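Side-chain contacts in ribonuclease P protein component 3 (Thermococcus kodakarensis KOD1, PDB 3WYZ), which is probably a protein subunit of ribonuclease P, the RNA-containing complex that trims the 5' ends of precursor tRNAs: residues R100-E104 with S105-A109; M192-G195 with I196-M200. All blocks are in the same frame, centred on the assembly; numbering follows the deposited sequence.

Interaction 1 of 2, residues R100-E104 with S105-A109; sequences RMAIE and SGVDA
S105 turns back on M101 at the end of a helix, and both its backbone N and its hydroxyl reach the same carbonyl oxygen. The backbone bond, S105 N to M101 O at 3.0 Å, is the last regular i to i+4 bond of the helix. The hydroxyl gives a second bond, S105 OG to M101 O at 2.8 Å, tilted 21° from the carbonyl plane. It can do so because OG lies beside its own backbone N and anti to the carbonyl carbon (chi1 -57°), which folds the hydroxyl back over the preceding turn. M101 O is thus gripped twice by a single residue.

Two further backbone bonds close the helix end. G106 N donates to I103 O (3.1 Å), and V107 N makes a weak, long bond to A102 O.

Van der Waals contacts accompany these bonds. The side chain of M101, bent at chi2, brings its terminal methyl CE to 3.3 Å from S105 OG, a methyl-to-oxygen contact beside the hydroxyl. The apolar pair is A102 and V107: V107 points back toward the helix and sets CG1 4.1 Å from A102 CB, and both side chains also meet V91 of strand 88-92.

One charge pair belongs to the helix itself. E104, extended beyond CG, lies along the helix surface and forms a salt bridge with R100 one turn earlier, R100 NE to E104 OE1 at 3.1 Å.

The positive phi of G106 (70°) puts it in a left-handed backbone conformation and turns the chain out of the helix. With the bond from G106 N to I103 O and the weak one from V107 N to A102 O, this is a Schellman motif. It ends helix 96-104 and delivers the chain into strand 109-111 of the TIM-barrel-like fold.

Interaction 2 of 2, residues M192-G195 with I196-M200; sequences MSLG and INIGM
G195 and M200 meet where a helix ends, the carbonyl oxygen of the glycine receiving the chain as it turns away. Of all the residues here G195 is the most enclosed by the segment that follows. M200 N donates to G195 O at 2.9 Å, nearly straight at the hydrogen but from well above the carbonyl plane. G199, with a phi of 114°, makes the reversal, and its N bonds to I196 O at 3.1 Å; together with the bond from M200 N this defines a Schellman motif. Separately, I198 N and G199 N add weak bonds to G195 O. The side chain of M200 has more than one conformation; in the conformer described, CG lies beside the backbone N (chi1 -56°) and SD comes to 3.6 Å from G195 CA, a placement that is correspondingly less certain than the backbone bonds.

I196, one turn after M192, continues the helix, its N bonded to M192 O at 3.0 Å. Its CG1 branch swings back beside the backbone N and comes within 3.4 Å of M192 O, so the aliphatic chain lies along the preceding turn on an exposed flank.

L194 lies side by side with I198, both side chains pointing the same way, and CD1 of L194 touches CG1 of I198 at 4.1 Å. The bond from I198 N to L194 O (3.0 Å) holds their backbones one turn apart.

Around the helix, the apolar side chains pack against helices 149-168 and 202-209 and nearby loops. I198 packs on L156, M159 and W163 of helix 149-168, and L194 meets L141 in a loop. M192 lies against A205 and L209 of helix 202-209, while M200 spans between W163 and S208, joining the end of helix 188-198 to helices 149-168 and 202-209.

In the fold
Both contacts close a helix with a Schellman motif, yet they lie in different parts of the fold, their centres about 25 Å apart and their nearest atoms about 14 Å apart, without touching. Interaction 1 comes first along the chain, at the end of helix 96-104, just before strand 109-111 in the parallel sheet. Interaction 2 follows strand 173-176, the last strand of that sheet, and ends helix 188-198, after which the chain enters helix 202-209. The first lies at a helix-to-strand connection of the barrel-like fold, the second at a helix-to-helix turn near the C-terminal end, and both fall in the RNase P p30 family region.

Interaction 1 of 2, residues R100-E104 with S105-A109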
ATOM      1  N   ARG A 100      11.151  -7.540   5.262  1.00 49.58           N
ATOM      2  CA  ARG A 100      12.544  -7.102   5.164  1.00 51.91           C
ATOM      3  C   ARG A 100      13.019  -7.010   3.714  1.00 49.78           C
ATOM      4  O   ARG A 100      13.635  -6.016   3.324  1.00 49.63           O
ATOM      5  CB  ARG A 100      13.455  -8.052   5.950  1.00 57.81           C
ATOM      6  CG  ARG A 100      14.884  -7.550   6.140  1.00 64.26           C
ATOM      7  CD  ARG A 100      15.859  -8.697   6.389  1.00 69.26           C
ATOM      8  NE  ARG A 100      15.992  -9.562   5.212  1.00 73.23           N
ATOM      9  CZ  ARG A 100      16.757 -10.651   5.143  1.00 77.32           C
ATOM     10  NH1 ARG A 100      17.489 -11.044   6.185  1.00 77.16           N
ATOM     11  NH2 ARG A 100      16.796 -11.356   4.015  1.00 78.95           N
ATOM     12  N   MET A 101      12.730  -8.040   2.923  1.00 48.47           N
ATOM     13  CA  MET A 101      13.185  -8.097   1.530  1.00 48.82           C
ATOM     14  C   MET A 101      12.501  -7.055   0.646  1.00 46.79           C
ATOM     15  O   MET A 101      13.100  -6.559  -0.308  1.00 44.78           O
ATOM     16  CB  MET A 101      12.952  -9.489   0.942  1.00 52.20           C
ATOM     17  CG  MET A 101      13.573  -9.695  -0.440  1.00 56.20           C
ATOM     18  SD  MET A 101      15.364  -9.458  -0.457  1.00 62.88           S
ATOM     19  CE  MET A 101      15.714  -9.648  -2.200  1.00 64.25           C
ATOM     20  N   ALA A 102      11.245  -6.742   0.951  1.00 45.49           N
ATOM     21  CA  ALA A 102      10.534  -5.675   0.252  1.00 45.08           C
ATOM     22  C   ALA A 102      11.220  -4.329   0.486  1.00 45.10           C
ATOM     23  O   ALA A 102      11.380  -3.543  -0.446  1.00 46.83           O
ATOM     24  CB  ALA A 102       9.090  -5.617   0.712  1.00 44.45           C
ATOM     25  N   ILE A 103      11.629  -4.086   1.728  1.00 45.37           N
ATOM     26  CA  ILE A 103      12.348  -2.868   2.095  1.00 46.50           C
ATOM     27  C   ILE A 103      13.725  -2.842   1.444  1.00 48.64           C
ATOM     28  O   ILE A 103      14.100  -1.842   0.821  1.00 47.00           O
ATOM     29  CB  ILE A 103      12.537  -2.742   3.628  1.00 47.93           C
ATOM     30  CG1 ILE A 103      11.182  -2.626   4.354  1.00 48.92           C
ATOM     31  CG2 ILE A 103      13.440  -1.555   3.971  1.00 47.60           C
ATOM     32  CD1 ILE A 103      10.349  -1.427   3.961  1.00 50.76           C
ATOM     33  N   GLU A 104      14.472  -3.935   1.609  1.00 50.74           N
ATOM     34  CA  GLU A 104      15.848  -4.040   1.095  1.00 54.14           C
ATOM     35  C   GLU A 104      15.935  -3.816  -0.418  1.00 53.26           C
ATOM     36  O   GLU A 104      16.858  -3.161  -0.902  1.00 53.03           O
ATOM     37  CB  GLU A 104      16.466  -5.400   1.464  1.00 56.33           C
ATOM     38  CG  GLU A 104      16.883  -5.514   2.927  1.00 58.47           C
ATOM     39  CD  GLU A 104      17.350  -6.911   3.330  1.00 62.45           C
ATOM     40  OE1 GLU A 104      16.922  -7.913   2.708  1.00 65.46           O
ATOM     41  OE2 GLU A 104      18.142  -7.010   4.294  1.00 60.29           O
ATOM     42  N   SER A 105      14.954  -4.334  -1.151  1.00 54.95           N
ATOM     43  CA  SER A 105      14.936  -4.238  -2.609  1.00 56.26           C
ATOM     44  C   SER A 105      14.494  -2.879  -3.175  1.00 53.91           C
ATOM     45  O   SER A 105      14.505  -2.692  -4.388  1.00 52.82           O
ATOM     46  CB  SER A 105      14.048  -5.339  -3.179  1.00 58.02           C
ATOM     47  OG  SER A 105      14.516  -6.601  -2.747  1.00 61.11           O
ATOM     48  N   GLY A 106      14.112  -1.936  -2.315  1.00 52.35           N
ATOM     49  CA  GLY A 106      13.733  -0.596  -2.768  1.00 50.91           C
ATOM     50  C   GLY A 106      12.418  -0.595  -3.529  1.00 50.19           C
ATOM     51  O   GLY A 106      12.273   0.061  -4.559  1.00 52.62           O
ATOM     52  N   VAL A 107      11.455  -1.342  -3.011  1.00 49.01           N
ATOM     53  CA  VAL A 107      10.139  -1.442  -3.618  1.00 49.64           C
ATOM     54  C   VAL A 107       9.356  -0.149  -3.337  1.00 47.49           C
ATOM     55  O   VAL A 107       9.677   0.586  -2.396  1.00 44.91           O
ATOM     56  CB  VAL A 107       9.402  -2.699  -3.079  1.00 50.09           C
ATOM     57  CG1 VAL A 107       8.576  -2.398  -1.833  1.00 49.38           C
ATOM     58  CG2 VAL A 107       8.544  -3.312  -4.150  1.00 52.05           C
ATOM     59  N   ASP A 108       8.347   0.138  -4.158  1.00 47.23           N
ATOM     60  CA  ASP A 108       7.569   1.379  -4.014  1.00 45.27           C
ATOM     61  C   ASP A 108       6.851   1.440  -2.668  1.00 44.53           C
ATOM     62  O   ASP A 108       6.858   2.473  -2.004  1.00 42.52           O
ATOM     63  CB  ASP A 108       6.553   1.532  -5.154  1.00 46.06           C
ATOM     64  CG  ASP A 108       7.218   1.784  -6.502  1.00 47.03           C
ATOM     65  OD1 ASP A 108       7.882   2.836  -6.647  1.00 45.25           O
ATOM     66  OD2 ASP A 108       7.084   0.932  -7.414  1.00 47.03           O
ATOM     67  N   ALA A 109       6.225   0.339  -2.265  1.00 42.59           N
ATOM     68  CA  ALA A 109       5.508   0.314  -0.993  1.00 41.56           C
ATOM     69  C   ALA A 109       5.380  -1.077  -0.404  1.00 40.39           C
ATOM     70  O   ALA A 109       5.240  -2.058  -1.131  1.00 38.98           O
ATOM     71  CB  ALA A 109       4.126   0.926  -1.157  1.00 41.55           C
TER

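Interaction 2 of 2, residues M192-G195 with I196-M200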
ATOM      1  N   MET A 192      -8.832   9.619   6.166  1.00 45.76           N
ATOM      2  CA  MET A 192      -8.107  10.484   7.097  1.00 46.68           C
ATOM      3  C   MET A 192      -8.519  10.234   8.550  1.00 48.59           C
ATOM      4  O   MET A 192      -7.716  10.420   9.467  1.00 50.38           O
ATOM      5  CB  MET A 192      -8.311  11.956   6.727  1.00 47.24           C
ATOM      6  CG  MET A 192      -7.600  12.349   5.445  1.00 48.29           C
ATOM      7  SD  MET A 192      -7.656  14.112   5.067  1.00 53.67           S
ATOM      8  CE  MET A 192      -9.419  14.398   4.913  1.00 52.85           C
ATOM      9  N   SER A 193      -9.764   9.805   8.762  1.00 47.47           N
ATOM     10  CA  SER A 193     -10.220   9.413  10.096  1.00 46.36           C
ATOM     11  C   SER A 193      -9.475   8.186  10.612  1.00 46.24           C
ATOM     12  O   SER A 193      -9.208   8.090  11.804  1.00 45.06           O
ATOM     13  CB  SER A 193     -11.725   9.146  10.099  1.00 47.38           C
ATOM     14  OG  SER A 193     -12.434  10.306   9.706  1.00 48.76           O
ATOM     15  N   LEU A 194      -9.156   7.240   9.725  1.00 46.20           N
ATOM     16  CA  LEU A 194      -8.307   6.112  10.104  1.00 45.10           C
ATOM     17  C   LEU A 194      -6.958   6.632  10.587  1.00 45.37           C
ATOM     18  O   LEU A 194      -6.458   6.196  11.620  1.00 44.62           O
ATOM     19  CB  LEU A 194      -8.105   5.145   8.937  1.00 45.61           C
ATOM     20  CG  LEU A 194      -7.171   3.948   9.167  1.00 45.47           C
ATOM     21  CD1 LEU A 194      -7.648   3.079  10.321  1.00 45.33           C
ATOM     22  CD2 LEU A 194      -7.050   3.120   7.898  1.00 46.05           C
ATOM     23  N   GLY A 195      -6.378   7.571   9.841  1.00 44.70           N
ATOM     24  CA  GLY A 195      -5.131   8.211  10.247  1.00 43.11           C
ATOM     25  C   GLY A 195      -5.215   8.776  11.657  1.00 43.17           C
ATOM     26  O   GLY A 195      -4.378   8.475  12.506  1.00 39.54           O
ATOM     27  N   ILE A 196      -6.237   9.587  11.905  1.00 44.60           N
ATOM     28  CA  ILE A 196      -6.438  10.199  13.218  1.00 47.43           C
ATOM     29  C   ILE A 196      -6.615   9.133  14.307  1.00 47.71           C
ATOM     30  O   ILE A 196      -6.061   9.274  15.396  1.00 49.73           O
ATOM     31  CB  ILE A 196      -7.649  11.163  13.226  1.00 49.60           C
ATOM     32  CG1 ILE A 196      -7.403  12.348  12.284  1.00 50.92           C
ATOM     33  CG2 ILE A 196      -7.928  11.677  14.636  1.00 49.61           C
ATOM     34  CD1 ILE A 196      -8.676  13.022  11.813  1.00 51.75           C
ATOM     35  N   ASN A 197      -7.368   8.072  14.013  1.00 48.13           N
ATOM     36  CA  ASN A 197      -7.522   6.946  14.952  1.00 49.77           C
ATOM     37  C   ASN A 197      -6.194   6.302  15.327  1.00 49.64           C
ATOM     38  O   ASN A 197      -5.999   5.883  16.464  1.00 52.52           O
ATOM     39  CB  ASN A 197      -8.426   5.860  14.365  1.00 51.24           C
ATOM     40  CG  ASN A 197      -9.889   6.247  14.364  1.00 54.36           C
ATOM     41  OD1 ASN A 197     -10.246   7.405  14.582  1.00 55.49           O
ATOM     42  ND2 ASN A 197     -10.751   5.269  14.108  1.00 57.72           N
ATOM     43  N   ILE A 198      -5.301   6.205  14.348  1.00 49.32           N
ATOM     44  CA  ILE A 198      -3.985   5.602  14.520  1.00 50.42           C
ATOM     45  C   ILE A 198      -3.015   6.551  15.219  1.00 49.24           C
ATOM     46  O   ILE A 198      -1.951   6.131  15.662  1.00 51.37           O
ATOM     47  CB  ILE A 198      -3.428   5.146  13.144  1.00 53.75           C
ATOM     48  CG1 ILE A 198      -4.333   4.069  12.541  1.00 54.43           C
ATOM     49  CG2 ILE A 198      -2.012   4.612  13.238  1.00 55.84           C
ATOM     50  CD1 ILE A 198      -4.690   2.955  13.488  1.00 54.24           C
ATOM     51  N   GLY A 199      -3.373   7.828  15.318  1.00 48.16           N
ATOM     52  CA  GLY A 199      -2.565   8.810  16.040  1.00 48.23           C
ATOM     53  C   GLY A 199      -1.948   9.907  15.195  1.00 49.31           C
ATOM     54  O   GLY A 199      -1.080  10.636  15.679  1.00 49.80           O
ATOM     55  N   MET A 200      -2.385  10.026  13.940  1.00 48.62           N
ATOM     56  CA  MET A 200      -1.900  11.075  13.058  0.50 50.08           C
ATOM     57  C   MET A 200      -2.577  12.400  13.395  1.00 50.13           C
ATOM     58  O   MET A 200      -3.721  12.429  13.837  1.00 51.46           O
ATOM     59  CB  MET A 200      -2.168  10.709  11.595  0.50 50.18           C
ATOM     60  CG  MET A 200      -1.580   9.373  11.170  0.50 50.99           C
ATOM     61  SD  MET A 200      -1.758   9.066   9.406  0.50 52.86           S
ATOM     62  CE  MET A 200      -0.575  10.248   8.796  0.50 52.05           C
TER